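Nucleoside kinase (Methanococcus jannaschii, PDB 2C4E) phosphorylates a wide range of nucleosides to their monophosphates, preferring inosine, guanosine and cytidine, with ATP as the best phosphate donor and magnesium or manganese as cofactor. Local coordinates at residues H135-C147 against G162-I176. Residues are numbered along the deposited sequence; the frame is centred on the assembly and turned at random.
Sequences HIATGDPEFNLKC and GQDLPQYSKEMLLEI
Asp164 reaches across to the loop 137-140 and grips its backbone. Its CB leads toward that loop. With CG anti to the carbonyl carbon (chi1 -73°), the carboxylate is carried over to Thr138 and Gly139. CG packs on the methyl CG2 of Thr138 at 3.8 Å. From there the two oxygens part. OD2 accepts a nearly straight bond from Gly139 N at 2.9 Å. The N-H comes from the syn side of OD2, 18° out of the carboxylate plane. OD1 accepts a hydrogen bond from a water 2.7 Å away, and the same water donates to Gly139 O. Carboxylate and water thus hold both polar backbone atoms of Gly139. With an alanine here, Gly139 N would probably lose its acceptor and the water one of its anchors, and the loop could shift more easily.

The loops 137-140 and 162-169 follow neighbouring parallel strands of the central sheet of the ribokinase fold, 131-136 and 156-159, and each leads into a helix. They sit near the active site: Gln163 binds substrate, and the side chain of Thr138 is about 6 Å from that of Asp247, the probable proton acceptor.

Farther on, Pro141 opens its helix against three side chains. Its CG meets Gln167 OE1 at 3.5 Å, and its CB touches Tyr168 CZ obliquely. Met172, extended along its whole length, brings CE to 3.7 Å from the same CB. Axes of helices 141-147 and 170-176 are inclined by 32°. Between them Leu145 CD1 lies 3.8 Å from Ile176 CB, the two side chains lying alongside each other and pointing opposite ways. Ile176 also touches Phe159 of the intervening strand.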
ATOM      1  N   HIS A 135      -7.707  23.032  17.125  1.00 21.16           N
ATOM      2  CA  HIS A 135      -8.475  21.833  16.852  1.00 21.50           C
ATOM      3  C   HIS A 135      -7.536  20.644  16.764  1.00 21.46           C
ATOM      4  O   HIS A 135      -6.583  20.660  15.980  1.00 21.39           O
ATOM      5  CB  HIS A 135      -9.260  21.962  15.553  1.00 21.69           C
ATOM      6  CG  HIS A 135      -9.982  20.712  15.188  1.00 23.69           C
ATOM      7  ND1 HIS A 135     -11.060  20.243  15.902  1.00 24.91           N
ATOM      8  CD2 HIS A 135      -9.751  19.806  14.208  1.00 27.07           C
ATOM      9  CE1 HIS A 135     -11.453  19.092  15.386  1.00 28.08           C
ATOM     10  NE2 HIS A 135     -10.693  18.818  14.341  1.00 28.26           N
ATOM     11  N   ILE A 136      -7.837  19.635  17.575  1.00 20.80           N
ATOM     12  CA  ILE A 136      -7.004  18.472  17.798  1.00 21.72           C
ATOM     13  C   ILE A 136      -7.714  17.278  17.195  1.00 21.96           C
ATOM     14  O   ILE A 136      -8.715  16.802  17.712  1.00 22.56           O
ATOM     15  CB  ILE A 136      -6.773  18.259  19.286  1.00 21.94           C
ATOM     16  CG1 ILE A 136      -6.026  19.468  19.837  1.00 21.90           C
ATOM     17  CG2 ILE A 136      -5.967  16.960  19.499  1.00 22.62           C
ATOM     18  CD1 ILE A 136      -5.911  19.516  21.356  1.00 22.44           C
ATOM     19  N   ALA A 137      -7.176  16.825  16.077  1.00 22.16           N
ATOM     20  CA  ALA A 137      -7.716  15.709  15.351  1.00 22.70           C
ATOM     21  C   ALA A 137      -6.887  14.471  15.630  1.00 23.66           C
ATOM     22  O   ALA A 137      -6.061  14.454  16.545  1.00 23.90           O
ATOM     23  CB  ALA A 137      -7.743  16.042  13.867  1.00 22.83           C
ATOM     24  N   THR A 138      -7.117  13.406  14.885  1.00 23.16           N
ATOM     25  CA  THR A 138      -6.370  12.184  15.135  1.00 23.94           C
ATOM     26  C   THR A 138      -4.879  12.421  14.914  1.00 23.05           C
ATOM     27  O   THR A 138      -4.466  13.225  14.094  1.00 23.81           O
ATOM     28  CB  THR A 138      -6.851  11.011  14.272  1.00 24.97           C
ATOM     29  OG1 THR A 138      -6.987  11.443  12.919  1.00 26.47           O
ATOM     30  CG2 THR A 138      -8.243  10.567  14.701  1.00 27.26           C
ATOM     31  N   GLY A 139      -4.077  11.716  15.672  1.00 22.74           N
ATOM     32  CA  GLY A 139      -2.650  11.938  15.672  1.00 22.12           C
ATOM     33  C   GLY A 139      -2.006  11.074  16.723  1.00 21.96           C
ATOM     34  O   GLY A 139      -2.227   9.853  16.756  1.00 23.30           O
ATOM     35  N   ASP A 140      -1.151  11.683  17.530  1.00 21.08           N
ATOM     36  CA  ASP A 140      -0.501  11.001  18.633  1.00 20.46           C
ATOM     37  C   ASP A 140      -1.228  11.443  19.897  1.00 20.64           C
ATOM     38  O   ASP A 140      -1.219  12.633  20.232  1.00 19.14           O
ATOM     39  CB  ASP A 140       0.967  11.395  18.696  1.00 20.79           C
ATOM     40  CG  ASP A 140       1.684  10.755  19.845  1.00 21.74           C
ATOM     41  OD1 ASP A 140       2.294   9.674  19.667  1.00 22.92           O
ATOM     42  OD2 ASP A 140       1.707  11.278  20.977  1.00 20.89           O
ATOM     43  N   PRO A 141      -1.916  10.526  20.567  1.00 20.25           N
ATOM     44  CA  PRO A 141      -2.713  10.915  21.742  1.00 20.35           C
ATOM     45  C   PRO A 141      -1.927  11.637  22.836  1.00 19.93           C
ATOM     46  O   PRO A 141      -2.462  12.586  23.421  1.00 19.87           O
ATOM     47  CB  PRO A 141      -3.264   9.573  22.232  1.00 20.35           C
ATOM     48  CG  PRO A 141      -3.407   8.783  20.940  1.00 21.15           C
ATOM     49  CD  PRO A 141      -2.116   9.104  20.232  1.00 21.37           C
ATOM     50  N   GLU A 142      -0.689  11.237  23.106  1.00 20.58           N
ATOM     51  CA  GLU A 142       0.083  11.891  24.166  1.00 20.78           C
ATOM     52  C   GLU A 142       0.393  13.331  23.774  1.00 20.45           C
ATOM     53  O   GLU A 142       0.246  14.252  24.588  1.00 20.18           O
ATOM     54  CB  GLU A 142       1.376  11.130  24.495  1.00 21.57           C
ATOM     55  CG  GLU A 142       2.277  11.878  25.479  1.00 24.90           C
ATOM     56  CD  GLU A 142       3.630  11.220  25.749  1.00 29.39           C
ATOM     57  OE1 GLU A 142       4.169  10.471  24.899  1.00 32.62           O
ATOM     58  OE2 GLU A 142       4.177  11.482  26.835  1.00 32.89           O
ATOM     59  N   PHE A 143       0.779  13.535  22.518  1.00 19.62           N
ATOM     60  CA  PHE A 143       1.079  14.883  22.040  1.00 19.70           C
ATOM     61  C   PHE A 143      -0.221  15.692  22.016  1.00 19.32           C
ATOM     62  O   PHE A 143      -0.244  16.861  22.394  1.00 19.24           O
ATOM     63  CB  PHE A 143       1.720  14.815  20.652  1.00 19.18           C
ATOM     64  CG  PHE A 143       2.109  16.150  20.089  1.00 20.21           C
ATOM     65  CD1 PHE A 143       3.329  16.718  20.399  1.00 19.78           C
ATOM     66  CD2 PHE A 143       1.253  16.838  19.241  1.00 21.27           C
ATOM     67  CE1 PHE A 143       3.705  17.954  19.872  1.00 22.11           C
ATOM     68  CE2 PHE A 143       1.632  18.077  18.710  1.00 22.28           C
ATOM     69  CZ  PHE A 143       2.857  18.631  19.033  1.00 21.79           C
ATOM     70  N   ASN A 144      -1.320  15.047  21.632  1.00 19.33           N
ATOM     71  CA  ASN A 144      -2.615  15.716  21.557  1.00 19.48           C
ATOM     72  C   ASN A 144      -3.069  16.189  22.936  1.00 20.24           C
ATOM     73  O   ASN A 144      -3.536  17.329  23.087  1.00 19.64           O
ATOM     74  CB  ASN A 144      -3.673  14.816  20.919  1.00 19.75           C
ATOM     75  CG  ASN A 144      -3.500  14.685  19.406  1.00 20.12           C
ATOM     76  OD1 ASN A 144      -4.113  13.814  18.746  1.00 22.45           O
ATOM     77  ND2 ASN A 144      -2.675  15.522  18.856  1.00 16.62           N
ATOM     78  N   LEU A 145      -2.868  15.359  23.954  1.00 19.81           N
ATOM     79  CA  LEU A 145      -3.176  15.791  25.321  1.00 20.39           C
ATOM     80  C   LEU A 145      -2.286  16.961  25.731  1.00 20.18           C
ATOM     81  O   LEU A 145      -2.760  17.922  26.353  1.00 19.97           O
ATOM     82  CB  LEU A 145      -3.033  14.631  26.310  1.00 20.64           C
ATOM     83  CG  LEU A 145      -3.285  14.949  27.787  1.00 21.29           C
ATOM     84  CD1 LEU A 145      -4.682  15.546  28.018  1.00 22.47           C
ATOM     85  CD2 LEU A 145      -3.099  13.706  28.630  1.00 23.66           C
ATOM     86  N   LYS A 146      -0.999  16.919  25.395  1.00 19.14           N
ATOM     87  CA  LYS A 146      -0.136  18.059  25.695  1.00 19.59           C
ATOM     88  C   LYS A 146      -0.688  19.324  25.064  1.00 19.42           C
ATOM     89  O   LYS A 146      -0.687  20.372  25.687  1.00 18.96           O
ATOM     90  CB  LYS A 146       1.296  17.864  25.187  1.00 19.03           C
ATOM     91  CG  LYS A 146       2.090  16.785  25.886  1.00 20.22           C
ATOM     92  CD  LYS A 146       3.464  16.678  25.241  1.00 21.21           C
ATOM     93  CE  LYS A 146       4.398  15.792  26.034  1.00 23.05           C
ATOM     94  NZ  LYS A 146       5.599  15.402  25.236  1.00 22.13           N
ATOM     95  N   CYS A 147      -1.171  19.217  23.824  1.00 19.30           N
ATOM     96  CA  CYS A 147      -1.731  20.368  23.117  1.00 19.67           C
ATOM     97  C   CYS A 147      -2.956  20.910  23.838  1.00 19.36           C
ATOM     98  O   CYS A 147      -3.049  22.131  24.049  1.00 19.61           O
ATOM     99  CB  CYS A 147      -2.098  20.018  21.678  1.00 20.67           C
ATOM    100  SG  CYS A 147      -0.664  19.755  20.618  1.00 21.12           S
ATOM    101  N   GLY A 162     -11.975  10.564  17.389  1.00 25.74           N
ATOM    102  CA  GLY A 162     -12.084   9.807  16.154  1.00 26.18           C
ATOM    103  C   GLY A 162     -11.667   8.349  16.294  1.00 25.93           C
ATOM    104  O   GLY A 162     -11.971   7.682  17.286  1.00 25.38           O
ATOM    105  N   GLN A 163     -10.925   7.864  15.304  1.00 26.45           N
ATOM    106  CA  GLN A 163     -10.476   6.465  15.291  1.00 26.81           C
ATOM    107  C   GLN A 163      -9.367   6.181  16.310  1.00 27.08           C
ATOM    108  O   GLN A 163      -9.022   5.013  16.532  1.00 26.78           O
ATOM    109  CB  GLN A 163     -10.014   6.061  13.885  0.20 26.62           C
ATOM    110  CG  GLN A 163     -11.119   6.095  12.825  0.20 26.65           C
ATOM    111  CD  GLN A 163     -12.079   4.916  12.904  0.20 26.43           C
ATOM    112  OE1 GLN A 163     -12.003   4.094  13.821  0.20 27.59           O
ATOM    113  NE2 GLN A 163     -12.989   4.833  11.941  0.20 26.02           N
ATOM    114  N   ASP A 164      -8.804   7.230  16.914  1.00 27.57           N
ATOM    115  CA  ASP A 164      -7.864   7.079  18.020  1.00 27.57           C
ATOM    116  C   ASP A 164      -8.562   6.687  19.321  1.00 28.02           C
ATOM    117  O   ASP A 164      -7.884   6.362  20.278  1.00 27.94           O
ATOM    118  CB  ASP A 164      -7.125   8.401  18.311  1.00 28.21           C
ATOM    119  CG  ASP A 164      -6.088   8.764  17.262  1.00 27.62           C
ATOM    120  OD1 ASP A 164      -5.877   8.000  16.294  1.00 25.35           O
ATOM    121  OD2 ASP A 164      -5.428   9.823  17.358  1.00 29.55           O
ATOM    122  N   LEU A 165      -9.897   6.748  19.381  1.00 28.51           N
ATOM    123  CA  LEU A 165     -10.618   6.578  20.655  1.00 29.14           C
ATOM    124  C   LEU A 165     -10.201   5.356  21.497  1.00 29.63           C
ATOM    125  O   LEU A 165     -10.023   5.491  22.708  1.00 29.59           O
ATOM    126  CB  LEU A 165     -12.149   6.605  20.456  1.00 29.28           C
ATOM    127  CG  LEU A 165     -12.964   6.491  21.757  1.00 29.29           C
ATOM    128  CD1 LEU A 165     -12.756   7.716  22.644  0.20 28.79           C
ATOM    129  CD2 LEU A 165     -14.458   6.275  21.477  1.00 29.60           C
ATOM    130  N   PRO A 166     -10.053   4.175  20.888  1.00 29.93           N
ATOM    131  CA  PRO A 166      -9.598   2.985  21.627  1.00 30.26           C
ATOM    132  C   PRO A 166      -8.277   3.124  22.407  1.00 30.24           C
ATOM    133  O   PRO A 166      -8.078   2.389  23.379  1.00 30.91           O
ATOM    134  CB  PRO A 166      -9.468   1.922  20.525  1.00 30.31           C
ATOM    135  CG  PRO A 166     -10.432   2.363  19.464  1.00 30.25           C
ATOM    136  CD  PRO A 166     -10.333   3.860  19.473  1.00 30.08           C
ATOM    137  N   GLN A 167      -7.397   4.031  21.987  1.00 30.35           N
ATOM    138  CA  GLN A 167      -6.099   4.251  22.643  1.00 30.13           C
ATOM    139  C   GLN A 167      -6.162   5.026  23.953  1.00 29.78           C
ATOM    140  O   GLN A 167      -5.177   5.084  24.690  1.00 30.09           O
ATOM    141  CB  GLN A 167      -5.150   4.988  21.695  1.00 30.25           C
ATOM    142  CG  GLN A 167      -4.803   4.191  20.449  1.00 30.41           C
ATOM    143  CD  GLN A 167      -3.932   4.969  19.496  1.00 31.02           C
ATOM    144  OE1 GLN A 167      -2.896   5.507  19.892  1.00 30.50           O
ATOM    145  NE2 GLN A 167      -4.344   5.037  18.240  1.00 30.60           N
ATOM    146  N   TYR A 168      -7.304   5.643  24.228  1.00 28.96           N
ATOM    147  CA  TYR A 168      -7.488   6.410  25.448  1.00 28.46           C
ATOM    148  C   TYR A 168      -8.085   5.537  26.541  1.00 28.04           C
ATOM    149  O   TYR A 168      -9.164   4.967  26.362  1.00 28.28           O
ATOM    150  CB  TYR A 168      -8.432   7.589  25.193  1.00 28.62           C
ATOM    151  CG  TYR A 168      -7.857   8.687  24.318  1.00 28.43           C
ATOM    152  CD1 TYR A 168      -7.812   8.550  22.935  1.00 28.79           C
ATOM    153  CD2 TYR A 168      -7.359   9.862  24.875  1.00 26.00           C
ATOM    154  CE1 TYR A 168      -7.288   9.545  22.131  1.00 27.98           C
ATOM    155  CE2 TYR A 168      -6.828  10.880  24.070  1.00 27.60           C
ATOM    156  CZ  TYR A 168      -6.798  10.716  22.702  1.00 27.09           C
ATOM    157  OH  TYR A 168      -6.276  11.701  21.904  1.00 28.11           O
ATOM    158  N   SER A 169      -7.391   5.459  27.672  1.00 27.35           N
ATOM    159  CA  SER A 169      -7.925   4.857  28.880  1.00 27.58           C
ATOM    160  C   SER A 169      -9.017   5.741  29.420  1.00 27.89           C
ATOM    161  O   SER A 169      -9.088   6.929  29.075  1.00 28.34           O
ATOM    162  CB  SER A 169      -6.831   4.750  29.951  1.00 27.88           C
ATOM    163  OG  SER A 169      -6.430   6.052  30.360  1.00 28.13           O
ATOM    164  N   LYS A 170      -9.824   5.192  30.316  1.00 27.87           N
ATOM    165  CA  LYS A 170     -10.808   5.992  31.037  1.00 28.21           C
ATOM    166  C   LYS A 170     -10.168   7.293  31.554  1.00 27.70           C
ATOM    167  O   LYS A 170     -10.732   8.380  31.412  1.00 27.09           O
ATOM    168  CB  LYS A 170     -11.390   5.185  32.201  1.00 28.51           C
ATOM    169  CG  LYS A 170     -12.608   5.810  32.847  1.00 30.14           C
ATOM    170  CD  LYS A 170     -13.107   4.968  34.013  1.00 31.89           C
ATOM    171  CE  LYS A 170     -14.200   5.695  34.786  1.00 32.70           C
ATOM    172  NZ  LYS A 170     -14.780   4.846  35.866  0.20 31.88           N
ATOM    173  N   GLU A 171      -8.971   7.174  32.118  1.00 27.64           N
ATOM    174  CA  GLU A 171      -8.308   8.295  32.807  1.00 27.16           C
ATOM    175  C   GLU A 171      -7.802   9.375  31.851  1.00 27.39           C
ATOM    176  O   GLU A 171      -7.957  10.584  32.092  1.00 26.42           O
ATOM    177  CB  GLU A 171      -7.152   7.749  33.664  1.00 27.55           C
ATOM    178  CG  GLU A 171      -7.597   6.916  34.867  0.20 26.06           C
ATOM    179  CD  GLU A 171      -7.939   5.462  34.539  0.20 25.31           C
ATOM    180  OE1 GLU A 171      -7.392   4.898  33.566  0.20 23.25           O
ATOM    181  OE2 GLU A 171      -8.764   4.871  35.271  0.20 24.13           O
ATOM    182  N   MET A 172      -7.194   8.934  30.760  1.00 26.93           N
ATOM    183  CA  MET A 172      -6.667   9.835  29.765  1.00 27.22           C
ATOM    184  C   MET A 172      -7.771  10.541  28.979  1.00 26.38           C
ATOM    185  O   MET A 172      -7.635  11.701  28.593  1.00 25.84           O
ATOM    186  CB  MET A 172      -5.802   9.063  28.790  1.00 27.61           C
ATOM    187  CG  MET A 172      -5.026   9.972  27.879  1.00 28.74           C
ATOM    188  SD  MET A 172      -4.092   9.035  26.699  1.00 33.51           S
ATOM    189  CE  MET A 172      -3.176  10.360  25.885  1.00 29.27           C
ATOM    190  N   LEU A 173      -8.846   9.826  28.697  1.00 25.66           N
ATOM    191  CA  LEU A 173      -9.977  10.428  27.998  1.00 24.94           C
ATOM    192  C   LEU A 173     -10.640  11.488  28.855  1.00 24.25           C
ATOM    193  O   LEU A 173     -11.016  12.548  28.352  1.00 23.51           O
ATOM    194  CB  LEU A 173     -11.005   9.359  27.595  1.00 25.26           C
ATOM    195  CG  LEU A 173     -12.131   9.836  26.680  1.00 25.58           C
ATOM    196  CD1 LEU A 173     -11.557  10.442  25.398  1.00 26.08           C
ATOM    197  CD2 LEU A 173     -13.090   8.670  26.375  1.00 27.07           C
ATOM    198  N   LEU A 174     -10.768  11.212  30.145  1.00 23.73           N
ATOM    199  CA  LEU A 174     -11.352  12.162  31.070  1.00 23.78           C
ATOM    200  C   LEU A 174     -10.460  13.395  31.093  1.00 22.95           C
ATOM    201  O   LEU A 174     -10.946  14.509  31.006  1.00 23.10           O
ATOM    202  CB  LEU A 174     -11.474  11.554  32.467  1.00 24.05           C
ATOM    203  CG  LEU A 174     -12.112  12.419  33.545  1.00 26.07           C
ATOM    204  CD1 LEU A 174     -13.534  12.813  33.162  1.00 27.55           C
ATOM    205  CD2 LEU A 174     -12.099  11.656  34.885  1.00 28.27           C
ATOM    206  N   GLU A 175      -9.152  13.184  31.126  1.00 22.66           N
ATOM    207  CA  GLU A 175      -8.210  14.318  31.186  1.00 22.41           C
ATOM    208  C   GLU A 175      -8.274  15.229  29.962  1.00 22.63           C
ATOM    209  O   GLU A 175      -8.310  16.438  30.109  1.00 21.68           O
ATOM    210  CB  GLU A 175      -6.779  13.825  31.407  1.00 22.95           C
ATOM    211  CG  GLU A 175      -5.783  14.940  31.675  1.00 24.04           C
ATOM    212  CD  GLU A 175      -5.944  15.617  33.032  1.00 27.14           C
ATOM    213  OE1 GLU A 175      -6.828  15.223  33.835  1.00 27.42           O
ATOM    214  OE2 GLU A 175      -5.159  16.549  33.299  1.00 25.43           O
ATOM    215  N   ILE A 176      -8.299  14.678  28.753  1.00 22.36           N
ATOM    216  CA  ILE A 176      -8.348  15.541  27.582  1.00 22.46           C
ATOM    217  C   ILE A 176      -9.707  16.246  27.468  1.00 21.88           C
ATOM    218  O   ILE A 176      -9.772  17.407  27.076  1.00 20.27           O
ATOM    219  CB  ILE A 176      -7.955  14.767  26.299  1.00 22.28           C
ATOM    220  CG1 ILE A 176      -7.636  15.740  25.169  1.00 24.94           C
ATOM    221  CG2 ILE A 176      -9.052  13.772  25.871  1.00 22.54           C
ATOM    222  CD1 ILE A 176      -6.779  15.139  24.090  1.00 26.71           C
TER
HETATM  223  O   HOH W   1      -3.447   8.197  15.168  1.00 28.41           O